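PDB 3HA4: MIX1 from Leishmania major, which forms a homodimer with an all-helical, TPR-like fold and probably acts as a scaffold that mediates protein-protein interactions. Local coordinates for residues R30-P35 against K62-A67; A67-P72 against S114-G119; E100-L105 against D135-D140. All coordinates share one frame; numbering follows the deposited sequence.

Contacts 2 and 3 are buried, while contact 1 is only partly so, with Arg30 exposed and Arg31 partly so. Contact 1 joins the start of helix 34-42 to the end of helix 54-64 through tyrosines, an arginine and a water. Contact 2 fastens the start of helix 70-81 to the loop before helix 123-137, with a carboxylate and an indole N-H meeting backbone groups. Contact 3 is almost wholly aliphatic and pairs helix 94-109 with the end of helix 123-137. Contacts 1 and 2 share Ala67 and are joined by Trp34 NE1 and Asp68 OD2. Gln104 NE2 ties contact 3 to both, reaching Tyr65 O and Asp68 O.

Contact 1. Residues R30-P35 against K62-A67; sequences RRPPWP and KHYYPA
Tyr65 OH is gripped from several directions by segment 30-35. It donates to Pro32 O at 2.6 Å, within the plane of that carbonyl. It accepts from Arg31 NH1 at 2.9 Å in a fairly straight bond (157°), and the hydroxyl lies in the guanidinium plane. Water 1 donates to Tyr65 OH and accepts from Trp34 N at 2.6 Å, which links the hydroxyl to the first turn of helix 34-42. The Tyr65 ring receives Trp34 CB over one face, 3.9 Å from its centroid. The indole turns an edge to the same ring in a T-shaped pair, with the planes at 73°. Next to it, Arg31 CB sits over one face of Tyr64, 3.7 Å from the centroid, and Pro32 CD touches Tyr64 CE2 at 3.6 Å. The Arg31 chain bends at chi3 (87°), which brings NH1 round to Tyr65. In the second shell, His26 O holds Arg31 NE, Asp28 holds Tyr64 OH and Asp68 holds Trp34 NE1. Pro33 is the N-cap of helix 34-42, and Tyr65 is the first residue to leave helix 54-64. Trp34 continues onto Leu70 and Ile71 of helix 70-81 and packs on Asp124 of the second subunit.

Contact 2. Residues A67-P72 against S114-G119; sequences ADWLIP and SDPNGG
Trp69 presents the edge of its indole to the loop 114-119. NE1 donates to Gly119 O at 3.2 Å, with an N-H...O angle of 159°. The oxygen lies close to the ring plane, but the N-H reaches it from above the carbonyl plane. Pro116 CB meets the same indole edge, 3.6 Å from Trp69 CD1. With CG between the backbone N and the carbonyl carbon (chi1 56°), the indole lies with NE1 and CD1 facing the loop. Asp68 approaches Asn117 with its carboxylate nearly perpendicular to the amide, the planes 86° apart. Asp68 OD1 is 3.3 Å from Asn117 CB and takes a weak bond from Gly118 N. The same carboxylate caps the following helix. Its OD1 accepts weakly from Leu70 N, and OD2 takes a straighter bond from Ile71 N at 3.0 Å, from above the carboxylate plane. Trp34 NE1 also binds OD2, so the buried carboxylate has several N-H partners. Gly118 CA lies 4.0 Å from Leu70 CB and 3.9 Å from Trp69 CE2, leaving little room for a side chain. Within its own chain, the Trp69 ring packs on Val125, Ile128 and Ile129 of helix 123-137. The amide of Asn117 binds Asp124 of the second subunit, whose Trp69 packs on Leu70. The motif is a type I beta turn, Pro116 to Gly119, set against an aspartate-capped helix start at the dimer interface of this TPR-like fold.

Contact 3. Residues E100-L105 against D135-D140; sequences EVLMQL and DLENMD
Two helices pack here through leucines, in an all-helical fold classed as TPR-like. Leu136, in the last turn of helix 123-137, points its side chain at helix 94-109. Its CD1 methyl does most of the touching. It presses on the backbone of Leu102, with CD1 of Leu136 3.5 Å from CA of Leu102, and lies 3.9 Å from Leu102 CB. Leu105 CD1 meets the same methyl at 3.6 Å, and Val101 CG1 reaches it at 4.0 Å. One methyl is thus shared by three residues that span a turn of helix 94-109. Both Leu105 and Val101 cross the Leu136 side chain at about a right angle. CG of Leu136 is anti to its carbonyl carbon, beside the backbone N (chi1 -67°), and the extended second torsion (164°) carries CD1 out to Leu102.

Glu137 adds a contact nearer the surface. Its chain folds at chi2 (-80°) and brings the carboxylate across the branched end of Leu102. OE2 of Glu137 is 3.5 Å from Leu102 CD2, and Glu137 CD is 3.7 Å from the same methyl. This is van der Waals contact between a carboxylate and an aliphatic group. The closest CA atoms, those of Leu102 and Leu136, are 6.1 Å apart, so the two backbones come near one another at this point.

Arg98 NE, one turn before Leu102, bonds to Leu136 O and adds a polar tie between the two helices. Earlier residues of helix 123-137 extend the packing, with Val133 touching Leu102 and Leu105, and Ile129 and Ala132 touching Leu105. Helix 70-81 joins through Pro72 on Leu105 and Thr76 on Leu136, while Trp58 of helix 54-64 packs on Val101.

Contact 1. Residues R30-P35 against K62-A67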
ATOM      1  N   ARG A  30      18.961  13.971   6.715  1.00 39.26           N
ATOM      2  CA  ARG A  30      18.959  12.536   6.726  1.00 42.03           C
ATOM      3  C   ARG A  30      17.627  11.921   6.486  1.00 34.86           C
ATOM      4  O   ARG A  30      17.529  10.748   6.467  1.00 34.81           O
ATOM      5  CB  ARG A  30      19.552  12.022   8.022  1.00 34.67           C
ATOM      6  CG  ARG A  30      20.554  12.948   8.518  1.00 45.48           C
ATOM      7  CD  ARG A  30      21.739  12.315   9.048  1.00 38.25           C
ATOM      8  NE  ARG A  30      21.406  10.999   9.413  1.00 43.15           N
ATOM      9  CZ  ARG A  30      21.907  10.378  10.443  1.00 76.87           C
ATOM     10  NH1 ARG A  30      22.767  10.987  11.219  1.00 51.29           N
ATOM     11  NH2 ARG A  30      21.519   9.145  10.689  1.00 69.51           N
ATOM     12  N   ARG A  31      16.607  12.719   6.289  1.00 24.04           N
ATOM     13  CA  ARG A  31      15.292  12.166   6.123  1.00 25.45           C
ATOM     14  C   ARG A  31      15.079  11.497   4.775  1.00 23.77           C
ATOM     15  O   ARG A  31      15.253  12.106   3.761  1.00 24.62           O
ATOM     16  CB  ARG A  31      14.265  13.256   6.354  1.00 25.86           C
ATOM     17  CG  ARG A  31      13.012  13.061   5.634  1.00 26.30           C
ATOM     18  CD  ARG A  31      11.985  14.042   5.946  1.00 27.51           C
ATOM     19  NE  ARG A  31      12.102  15.210   5.114  1.00 27.89           N
ATOM     20  CZ  ARG A  31      11.529  15.364   3.938  1.00 28.16           C
ATOM     21  NH1 ARG A  31      10.790  14.439   3.411  1.00 27.55           N
ATOM     22  NH2 ARG A  31      11.716  16.454   3.277  1.00 32.20           N
ATOM     23  N   PRO A  32      14.666  10.238   4.784  1.00 24.17           N
ATOM     24  CA  PRO A  32      14.376   9.530   3.536  1.00 23.51           C
ATOM     25  C   PRO A  32      13.151  10.166   2.925  1.00 24.72           C
ATOM     26  O   PRO A  32      12.177  10.397   3.635  1.00 26.54           O
ATOM     27  CB  PRO A  32      14.028   8.103   4.000  1.00 23.15           C
ATOM     28  CG  PRO A  32      14.442   8.037   5.455  1.00 24.96           C
ATOM     29  CD  PRO A  32      14.339   9.437   5.975  1.00 24.58           C
ATOM     30  N   PRO A  33      13.190  10.475   1.630  1.00 24.25           N
ATOM     31  CA  PRO A  33      11.919  10.968   1.091  1.00 24.16           C
ATOM     32  C   PRO A  33      10.866   9.860   1.181  1.00 24.08           C
ATOM     33  O   PRO A  33      11.196   8.681   1.021  1.00 23.50           O
ATOM     34  CB  PRO A  33      12.252  11.310  -0.370  1.00 24.40           C
ATOM     35  CG  PRO A  33      13.766  11.340  -0.429  1.00 24.37           C
ATOM     36  CD  PRO A  33      14.257  10.410   0.623  1.00 23.41           C
ATOM     37  N   TRP A  34       9.618  10.243   1.433  1.00 26.44           N
ATOM     38  CA  TRP A  34       8.523   9.291   1.602  1.00 25.86           C
ATOM     39  C   TRP A  34       8.321   8.333   0.402  1.00 24.53           C
ATOM     40  O   TRP A  34       8.096   7.138   0.595  1.00 25.63           O
ATOM     41  CB  TRP A  34       7.228  10.036   1.981  1.00 26.97           C
ATOM     42  CG  TRP A  34       6.032   9.147   2.187  1.00 25.84           C
ATOM     43  CD1 TRP A  34       5.648   8.538   3.350  1.00 25.34           C
ATOM     44  CD2 TRP A  34       5.077   8.750   1.191  1.00 26.88           C
ATOM     45  NE1 TRP A  34       4.514   7.792   3.142  1.00 26.61           N
ATOM     46  CE2 TRP A  34       4.138   7.907   1.829  1.00 33.81           C
ATOM     47  CE3 TRP A  34       4.921   9.030  -0.173  1.00 25.62           C
ATOM     48  CZ2 TRP A  34       3.055   7.338   1.147  1.00 25.99           C
ATOM     49  CZ3 TRP A  34       3.844   8.466  -0.852  1.00 26.85           C
ATOM     50  CH2 TRP A  34       2.926   7.628  -0.188  1.00 24.73           C
ATOM     51  N   PRO A  35       8.426   8.809  -0.810  1.00 25.86           N
ATOM     52  CA  PRO A  35       8.180   7.914  -1.901  1.00 26.61           C
ATOM     53  C   PRO A  35       9.216   6.865  -2.083  1.00 25.29           C
ATOM     54  O   PRO A  35       8.871   5.829  -2.501  1.00 28.39           O
ATOM     55  CB  PRO A  35       8.121   8.854  -3.076  1.00 27.35           C
ATOM     56  CG  PRO A  35       7.706  10.047  -2.530  1.00 29.76           C
ATOM     57  CD  PRO A  35       8.390  10.181  -1.289  1.00 28.74           C
ATOM     58  N   LYS A  62       7.626   6.254  11.632  1.00 25.32           N
ATOM     59  CA  LYS A  62       7.069   6.813  12.861  1.00 25.50           C
ATOM     60  C   LYS A  62       7.623   8.207  13.107  1.00 25.35           C
ATOM     61  O   LYS A  62       6.925   9.097  13.593  1.00 29.92           O
ATOM     62  CB  LYS A  62       7.441   5.958  14.069  1.00 25.72           C
ATOM     63  CG  LYS A  62       6.818   4.602  14.109  1.00 35.52           C
ATOM     64  CD  LYS A  62       6.983   4.009  15.498  1.00 39.21           C
ATOM     65  CE  LYS A  62       8.403   3.498  15.711  1.00 53.09           C
ATOM     66  NZ  LYS A  62       8.513   2.615  16.915  1.00 51.35           N
ATOM     67  N   HIS A  63       8.896   8.382  12.780  1.00 26.04           N
ATOM     68  CA  HIS A  63       9.609   9.601  13.128  1.00 26.06           C
ATOM     69  C   HIS A  63       9.336  10.730  12.134  1.00 26.30           C
ATOM     70  O   HIS A  63       8.997  11.859  12.526  1.00 26.66           O
ATOM     71  CB  HIS A  63      11.117   9.329  13.222  1.00 27.69           C
ATOM     72  CG  HIS A  63      11.915  10.522  13.649  1.00 27.42           C
ATOM     73  ND1 HIS A  63      12.586  11.331  12.754  1.00 27.74           N
ATOM     74  CD2 HIS A  63      12.128  11.056  14.875  1.00 28.16           C
ATOM     75  CE1 HIS A  63      13.184  12.307  13.413  1.00 28.86           C
ATOM     76  NE2 HIS A  63      12.921  12.165  14.699  1.00 29.12           N
ATOM     77  N   TYR A  64       9.490  10.416  10.852  1.00 26.18           N
ATOM     78  CA  TYR A  64       9.341  11.404   9.788  1.00 25.99           C
ATOM     79  C   TYR A  64       7.911  11.534   9.263  1.00 29.38           C
ATOM     80  O   TYR A  64       7.526  12.591   8.757  1.00 26.03           O
ATOM     81  CB  TYR A  64      10.301  11.076   8.635  1.00 28.52           C
ATOM     82  CG  TYR A  64      11.760  11.253   9.004  1.00 26.74           C
ATOM     83  CD1 TYR A  64      12.276  12.516   9.285  1.00 34.17           C
ATOM     84  CD2 TYR A  64      12.612  10.167   9.080  1.00 27.09           C
ATOM     85  CE1 TYR A  64      13.608  12.684   9.629  1.00 30.63           C
ATOM     86  CE2 TYR A  64      13.945  10.319   9.416  1.00 28.20           C
ATOM     87  CZ  TYR A  64      14.435  11.581   9.689  1.00 31.53           C
ATOM     88  OH  TYR A  64      15.747  11.737  10.026  1.00 30.47           O
ATOM     89  N   TYR A  65       7.129  10.462   9.383  1.00 26.35           N
ATOM     90  CA  TYR A  65       5.785  10.440   8.816  1.00 25.33           C
ATOM     91  C   TYR A  65       4.749   9.777   9.743  1.00 24.82           C
ATOM     92  O   TYR A  65       4.064   8.845   9.342  1.00 25.30           O
ATOM     93  CB  TYR A  65       5.816   9.753   7.443  1.00 25.62           C
ATOM     94  CG  TYR A  65       6.928  10.247   6.566  1.00 27.28           C
ATOM     95  CD1 TYR A  65       6.842  11.481   5.947  1.00 26.55           C
ATOM     96  CD2 TYR A  65       8.088   9.494   6.374  1.00 26.36           C
ATOM     97  CE1 TYR A  65       7.870  11.962   5.140  1.00 26.09           C
ATOM     98  CE2 TYR A  65       9.136   9.970   5.562  1.00 28.45           C
ATOM     99  CZ  TYR A  65       9.013  11.208   4.953  1.00 25.80           C
ATOM    100  OH  TYR A  65      10.013  11.713   4.157  1.00 26.95           O
ATOM    101  N   PRO A  66       4.620  10.287  10.975  1.00 25.63           N
ATOM    102  CA  PRO A  66       3.719   9.699  11.980  1.00 25.71           C
ATOM    103  C   PRO A  66       2.245   9.807  11.579  1.00 26.83           C
ATOM    104  O   PRO A  66       1.402   9.145  12.193  1.00 25.86           O
ATOM    105  CB  PRO A  66       3.939  10.564  13.225  1.00 25.82           C
ATOM    106  CG  PRO A  66       4.531  11.864  12.718  1.00 26.08           C
ATOM    107  CD  PRO A  66       5.070  11.647  11.325  1.00 26.08           C
ATOM    108  N   ALA A  67       1.945  10.639  10.587  1.00 25.12           N
ATOM    109  CA  ALA A  67       0.571  10.820  10.119  1.00 25.22           C
ATOM    110  C   ALA A  67       0.209   9.968   8.914  1.00 25.18           C
ATOM    111  O   ALA A  67      -0.952   9.950   8.509  1.00 40.51           O
ATOM    112  CB  ALA A  67       0.281  12.281   9.822  1.00 25.99           C
TER
HETATM  113  O   HOH W   1       9.335  12.795   1.448  1.00 42.27           O

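Contact 2. Residues A67-P72 against S114-G119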
ATOM      1  N   ALA A  67       1.945  10.639  10.587  1.00 25.12           N
ATOM      2  CA  ALA A  67       0.571  10.820  10.119  1.00 25.22           C
ATOM      3  C   ALA A  67       0.209   9.968   8.914  1.00 25.18           C
ATOM      4  O   ALA A  67      -0.952   9.950   8.509  1.00 40.51           O
ATOM      5  CB  ALA A  67       0.281  12.281   9.822  1.00 25.99           C
ATOM      6  N   ASP A  68       1.182   9.262   8.344  1.00 38.91           N
ATOM      7  CA  ASP A  68       0.926   8.433   7.165  1.00 28.59           C
ATOM      8  C   ASP A  68       0.232   7.105   7.493  1.00 25.50           C
ATOM      9  O   ASP A  68       0.517   6.474   8.522  1.00 24.26           O
ATOM     10  CB  ASP A  68       2.226   8.137   6.417  1.00 29.44           C
ATOM     11  CG  ASP A  68       1.989   7.357   5.129  1.00 43.23           C
ATOM     12  OD1 ASP A  68       1.059   7.731   4.371  1.00 46.48           O
ATOM     13  OD2 ASP A  68       2.724   6.372   4.883  1.00 27.38           O
ATOM     14  N   TRP A  69      -0.656   6.671   6.602  1.00 25.40           N
ATOM     15  CA  TRP A  69      -1.365   5.391   6.784  1.00 24.59           C
ATOM     16  C   TRP A  69      -0.913   4.367   5.743  1.00 25.04           C
ATOM     17  O   TRP A  69      -1.019   3.161   5.963  1.00 25.01           O
ATOM     18  CB  TRP A  69      -2.902   5.576   6.711  1.00 25.41           C
ATOM     19  CG  TRP A  69      -3.313   6.216   5.436  1.00 25.28           C
ATOM     20  CD1 TRP A  69      -3.357   7.548   5.172  1.00 26.43           C
ATOM     21  CD2 TRP A  69      -3.663   5.553   4.216  1.00 25.82           C
ATOM     22  NE1 TRP A  69      -3.730   7.760   3.867  1.00 27.97           N
ATOM     23  CE2 TRP A  69      -3.926   6.549   3.260  1.00 26.74           C
ATOM     24  CE3 TRP A  69      -3.794   4.216   3.846  1.00 26.13           C
ATOM     25  CZ2 TRP A  69      -4.323   6.251   1.962  1.00 29.49           C
ATOM     26  CZ3 TRP A  69      -4.179   3.923   2.555  1.00 27.39           C
ATOM     27  CH2 TRP A  69      -4.445   4.935   1.630  1.00 28.44           C
ATOM     28  N   LEU A  70      -0.419   4.855   4.608  1.00 25.47           N
ATOM     29  CA  LEU A  70      -0.076   3.993   3.482  1.00 25.89           C
ATOM     30  C   LEU A  70       1.034   3.009   3.829  1.00 25.00           C
ATOM     31  O   LEU A  70       0.916   1.802   3.609  1.00 26.08           O
ATOM     32  CB  LEU A  70       0.320   4.830   2.263  1.00 27.14           C
ATOM     33  CG  LEU A  70       0.432   4.080   0.934  1.00 44.35           C
ATOM     34  CD1 LEU A  70      -0.676   3.036   0.792  1.00 50.90           C
ATOM     35  CD2 LEU A  70       0.398   5.050  -0.235  1.00 60.82           C
ATOM     36  N   ILE A  71       2.119   3.525   4.385  1.00 32.09           N
ATOM     37  CA  ILE A  71       3.222   2.662   4.751  1.00 29.34           C
ATOM     38  C   ILE A  71       2.818   1.674   5.850  1.00 24.31           C
ATOM     39  O   ILE A  71       3.109   0.483   5.744  1.00 24.51           O
ATOM     40  CB  ILE A  71       4.486   3.481   5.085  1.00 30.35           C
ATOM     41  CG1 ILE A  71       5.050   4.068   3.786  1.00 26.54           C
ATOM     42  CG2 ILE A  71       5.523   2.611   5.812  1.00 24.83           C
ATOM     43  CD1 ILE A  71       6.322   4.878   3.941  1.00 27.95           C
ATOM     44  N   PRO A  72       2.122   2.156   6.900  1.00 29.65           N
ATOM     45  CA  PRO A  72       1.612   1.224   7.921  1.00 30.66           C
ATOM     46  C   PRO A  72       0.686   0.148   7.355  1.00 28.80           C
ATOM     47  O   PRO A  72       0.719  -0.995   7.813  1.00 28.26           O
ATOM     48  CB  PRO A  72       0.861   2.141   8.882  1.00 24.18           C
ATOM     49  CG  PRO A  72       1.611   3.437   8.778  1.00 24.15           C
ATOM     50  CD  PRO A  72       1.978   3.559   7.323  1.00 24.43           C
ATOM     51  N   SER A 114      -2.297  14.480  11.672  1.00 39.07           N
ATOM     52  CA  SER A 114      -2.890  14.836  10.409  1.00 54.14           C
ATOM     53  C   SER A 114      -1.923  15.156   9.297  1.00 44.88           C
ATOM     54  O   SER A 114      -0.754  15.325   9.511  1.00 62.75           O
ATOM     55  CB  SER A 114      -3.943  15.922  10.569  1.00 53.33           C
ATOM     56  OG  SER A 114      -3.373  17.153  10.846  1.00 57.54           O
ATOM     57  N   ASP A 115      -2.456  15.247   8.097  1.00 60.34           N
ATOM     58  CA  ASP A 115      -1.669  15.411   6.920  1.00 60.68           C
ATOM     59  C   ASP A 115      -1.014  14.170   6.414  1.00 61.40           C
ATOM     60  O   ASP A 115       0.147  14.187   6.095  1.00 64.50           O
ATOM     61  CB  ASP A 115      -0.616  16.433   7.171  1.00 59.09           C
ATOM     62  CG  ASP A 115      -0.882  17.665   6.449  1.00 77.14           C
ATOM     63  OD1 ASP A 115       0.030  18.163   5.790  1.00 79.14           O
ATOM     64  OD2 ASP A 115      -2.019  18.117   6.519  1.00 72.38           O
ATOM     65  N   PRO A 116      -1.763  13.084   6.356  1.00 81.75           N
ATOM     66  CA  PRO A 116      -1.211  11.802   5.944  1.00 75.32           C
ATOM     67  C   PRO A 116      -0.707  11.792   4.537  1.00 80.12           C
ATOM     68  O   PRO A 116      -1.324  12.297   3.638  1.00 75.25           O
ATOM     69  CB  PRO A 116      -2.404  10.872   6.071  1.00 69.29           C
ATOM     70  CG  PRO A 116      -3.256  11.505   7.046  1.00 66.61           C
ATOM     71  CD  PRO A 116      -3.169  12.933   6.740  1.00 67.83           C
ATOM     72  N   ASN A 117       0.444  11.177   4.382  1.00 62.85           N
ATOM     73  CA  ASN A 117       1.166  11.118   3.137  1.00 64.15           C
ATOM     74  C   ASN A 117       0.417  10.393   2.075  1.00 72.56           C
ATOM     75  O   ASN A 117       0.532  10.711   0.927  1.00 77.76           O
ATOM     76  CB  ASN A 117       2.528  10.500   3.348  1.00 62.23           C
ATOM     77  CG  ASN A 117       3.370  11.300   4.272  1.00 67.00           C
ATOM     78  OD1 ASN A 117       3.186  11.280   5.455  1.00 60.62           O
ATOM     79  ND2 ASN A 117       4.287  12.045   3.717  1.00 59.66           N
ATOM     80  N   GLY A 118      -0.331   9.385   2.473  1.00 70.15           N
ATOM     81  CA  GLY A 118      -1.044   8.548   1.539  1.00 70.55           C
ATOM     82  C   GLY A 118      -2.181   9.306   0.914  1.00 83.41           C
ATOM     83  O   GLY A 118      -2.874   8.821   0.044  1.00 86.02           O
ATOM     84  N   GLY A 119      -2.422  10.492   1.430  1.00 97.00           N
ATOM     85  CA  GLY A 119      -3.564  11.255   1.037  1.00 95.69           C
ATOM     86  C   GLY A 119      -4.633  11.315   2.085  1.00 90.20           C
ATOM     87  O   GLY A 119      -4.528  10.766   3.148  1.00 66.44           O
TER

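Contact 3. Residues E100-L105 against D135-D140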
ATOM      1  N   GLU A 100       2.886  -0.856  17.454  1.00 32.04           N
ATOM      2  CA  GLU A 100       3.207   0.496  17.021  1.00 29.47           C
ATOM      3  C   GLU A 100       2.543   0.850  15.704  1.00 25.63           C
ATOM      4  O   GLU A 100       2.026   1.950  15.551  1.00 25.24           O
ATOM      5  CB  GLU A 100       4.717   0.667  16.914  1.00 46.91           C
ATOM      6  CG  GLU A 100       5.420   0.485  18.233  1.00 31.99           C
ATOM      7  CD  GLU A 100       6.921   0.452  18.088  1.00 47.35           C
ATOM      8  OE1 GLU A 100       7.415   0.229  16.962  1.00 35.47           O
ATOM      9  OE2 GLU A 100       7.603   0.653  19.113  1.00 57.29           O
ATOM     10  N   VAL A 101       2.556  -0.080  14.757  1.00 28.52           N
ATOM     11  CA  VAL A 101       1.857   0.132  13.493  1.00 26.48           C
ATOM     12  C   VAL A 101       0.366   0.331  13.766  1.00 29.57           C
ATOM     13  O   VAL A 101      -0.267   1.236  13.205  1.00 25.13           O
ATOM     14  CB  VAL A 101       2.063  -1.035  12.519  1.00 28.72           C
ATOM     15  CG1 VAL A 101       1.325  -0.782  11.215  1.00 26.33           C
ATOM     16  CG2 VAL A 101       3.543  -1.231  12.256  1.00 36.40           C
ATOM     17  N   LEU A 102      -0.179  -0.507  14.644  1.00 24.76           N
ATOM     18  CA  LEU A 102      -1.560  -0.374  15.081  1.00 24.45           C
ATOM     19  C   LEU A 102      -1.792   1.036  15.654  1.00 25.24           C
ATOM     20  O   LEU A 102      -2.658   1.774  15.185  1.00 24.95           O
ATOM     21  CB  LEU A 102      -1.919  -1.468  16.094  1.00 26.26           C
ATOM     22  CG  LEU A 102      -3.250  -1.287  16.839  1.00 28.59           C
ATOM     23  CD1 LEU A 102      -4.412  -1.167  15.861  1.00 25.09           C
ATOM     24  CD2 LEU A 102      -3.501  -2.414  17.851  1.00 27.34           C
ATOM     25  N   MET A 103      -0.980   1.420  16.635  1.00 25.57           N
ATOM     26  CA  MET A 103      -1.058   2.757  17.212  1.00 25.83           C
ATOM     27  C   MET A 103      -1.035   3.902  16.180  1.00 32.57           C
ATOM     28  O   MET A 103      -1.836   4.844  16.268  1.00 29.66           O
ATOM     29  CB  MET A 103       0.048   2.958  18.238  1.00 26.13           C
ATOM     30  CG  MET A 103      -0.140   4.172  19.132  1.00 46.38           C
ATOM     31  SD  MET A 103       1.196   4.388  20.335  1.00 60.82           S
ATOM     32  CE  MET A 103       1.426   2.698  20.890  1.00 49.42           C
ATOM     33  N   GLN A 104      -0.128   3.839  15.205  1.00 29.42           N
ATOM     34  CA  GLN A 104      -0.085   4.918  14.216  1.00 35.14           C
ATOM     35  C   GLN A 104      -1.338   4.970  13.329  1.00 25.38           C
ATOM     36  O   GLN A 104      -1.837   6.053  13.023  1.00 24.23           O
ATOM     37  CB  GLN A 104       1.181   4.871  13.366  1.00 25.16           C
ATOM     38  CG  GLN A 104       1.090   5.736  12.122  1.00 24.25           C
ATOM     39  CD  GLN A 104       2.441   6.202  11.629  1.00 25.13           C
ATOM     40  OE1 GLN A 104       3.401   6.253  12.387  1.00 25.39           O
ATOM     41  NE2 GLN A 104       2.515   6.561  10.361  1.00 25.23           N
ATOM     42  N   LEU A 105      -1.829   3.800  12.919  1.00 27.90           N
ATOM     43  CA  LEU A 105      -3.051   3.725  12.119  1.00 27.20           C
ATOM     44  C   LEU A 105      -4.218   4.281  12.921  1.00 27.58           C
ATOM     45  O   LEU A 105      -5.048   5.005  12.385  1.00 34.98           O
ATOM     46  CB  LEU A 105      -3.337   2.291  11.653  1.00 25.87           C
ATOM     47  CG  LEU A 105      -2.498   1.829  10.453  1.00 24.89           C
ATOM     48  CD1 LEU A 105      -2.638   0.338  10.220  1.00 32.52           C
ATOM     49  CD2 LEU A 105      -2.907   2.596   9.237  1.00 25.26           C
ATOM     50  N   ASP A 135      -7.019  -6.387  11.398  1.00 31.39           N
ATOM     51  CA  ASP A 135      -5.973  -7.347  11.096  1.00 32.76           C
ATOM     52  C   ASP A 135      -4.928  -7.321  12.201  1.00 30.88           C
ATOM     53  O   ASP A 135      -4.574  -8.360  12.762  1.00 31.84           O
ATOM     54  CB  ASP A 135      -5.347  -7.054   9.733  1.00 31.82           C
ATOM     55  CG  ASP A 135      -6.215  -7.526   8.592  1.00 40.77           C
ATOM     56  OD1 ASP A 135      -7.067  -8.400   8.843  1.00 56.94           O
ATOM     57  OD2 ASP A 135      -6.052  -7.039   7.454  1.00 33.16           O
ATOM     58  N   LEU A 136      -4.465  -6.122  12.541  1.00 27.84           N
ATOM     59  CA  LEU A 136      -3.453  -5.993  13.575  1.00 29.79           C
ATOM     60  C   LEU A 136      -3.994  -6.505  14.895  1.00 30.16           C
ATOM     61  O   LEU A 136      -3.385  -7.363  15.528  1.00 30.69           O
ATOM     62  CB  LEU A 136      -2.971  -4.548  13.680  1.00 28.36           C
ATOM     63  CG  LEU A 136      -2.198  -4.100  12.435  1.00 27.06           C
ATOM     64  CD1 LEU A 136      -2.048  -2.565  12.334  1.00 26.78           C
ATOM     65  CD2 LEU A 136      -0.832  -4.820  12.406  1.00 26.90           C
ATOM     66  N   GLU A 137      -5.121  -5.996  15.315  1.00 29.68           N
ATOM     67  CA  GLU A 137      -5.746  -6.458  16.526  1.00 43.89           C
ATOM     68  C   GLU A 137      -5.885  -7.982  16.597  1.00 41.05           C
ATOM     69  O   GLU A 137      -5.703  -8.564  17.629  1.00 45.87           O
ATOM     70  CB  GLU A 137      -7.091  -5.768  16.704  1.00 37.97           C
ATOM     71  CG  GLU A 137      -7.053  -4.295  16.998  1.00 29.35           C
ATOM     72  CD  GLU A 137      -6.771  -4.021  18.410  1.00 35.79           C
ATOM     73  OE1 GLU A 137      -6.489  -4.964  19.104  1.00 30.41           O
ATOM     74  OE2 GLU A 137      -6.804  -2.883  18.835  1.00 30.36           O
ATOM     75  N   ASN A 138      -6.177  -8.610  15.472  1.00 29.85           N
ATOM     76  CA  ASN A 138      -6.380 -10.060  15.436  1.00 38.71           C
ATOM     77  C   ASN A 138      -5.083 -10.871  15.424  1.00 40.03           C
ATOM     78  O   ASN A 138      -5.095 -12.099  15.475  1.00 54.49           O
ATOM     79  CB  ASN A 138      -7.283 -10.442  14.259  1.00 34.38           C
ATOM     80  CG  ASN A 138      -8.756 -10.342  14.608  1.00 40.31           C
ATOM     81  OD1 ASN A 138      -9.167 -10.743  15.694  1.00 46.36           O
ATOM     82  ND2 ASN A 138      -9.556  -9.805  13.695  1.00 41.40           N
ATOM     83  N   MET A 139      -3.969 -10.160  15.394  1.00 51.97           N
ATOM     84  CA  MET A 139      -2.673 -10.759  15.171  1.00 55.16           C
ATOM     85  C   MET A 139      -1.937 -10.905  16.494  1.00 51.73           C
ATOM     86  O   MET A 139      -1.980 -10.002  17.337  1.00 38.70           O
ATOM     87  CB  MET A 139      -1.886  -9.841  14.234  1.00 47.85           C
ATOM     88  CG  MET A 139      -0.812 -10.480  13.410  1.00 57.66           C
ATOM     89  SD  MET A 139      -0.053  -9.251  12.321  1.00 39.98           S
ATOM     90  CE  MET A 139      -1.388  -8.914  11.162  1.00 37.79           C
ATOM     91  N   ASP A 140      -1.288 -12.052  16.683  1.00 43.74           N
ATOM     92  CA  ASP A 140      -0.292 -12.222  17.746  1.00 64.53           C
ATOM     93  C   ASP A 140       0.988 -12.822  17.154  1.00 62.69           C
ATOM     94  O   ASP A 140       0.975 -13.909  16.571  1.00 64.74           O
ATOM     95  CB  ASP A 140      -0.818 -13.075  18.905  1.00 50.91           C
ATOM     96  CG  ASP A 140       0.114 -13.066  20.118  1.00 62.28           C
ATOM     97  OD1 ASP A 140       1.280 -12.632  19.990  1.00 61.25           O
ATOM     98  OD2 ASP A 140      -0.321 -13.491  21.208  1.00 72.04           O
TER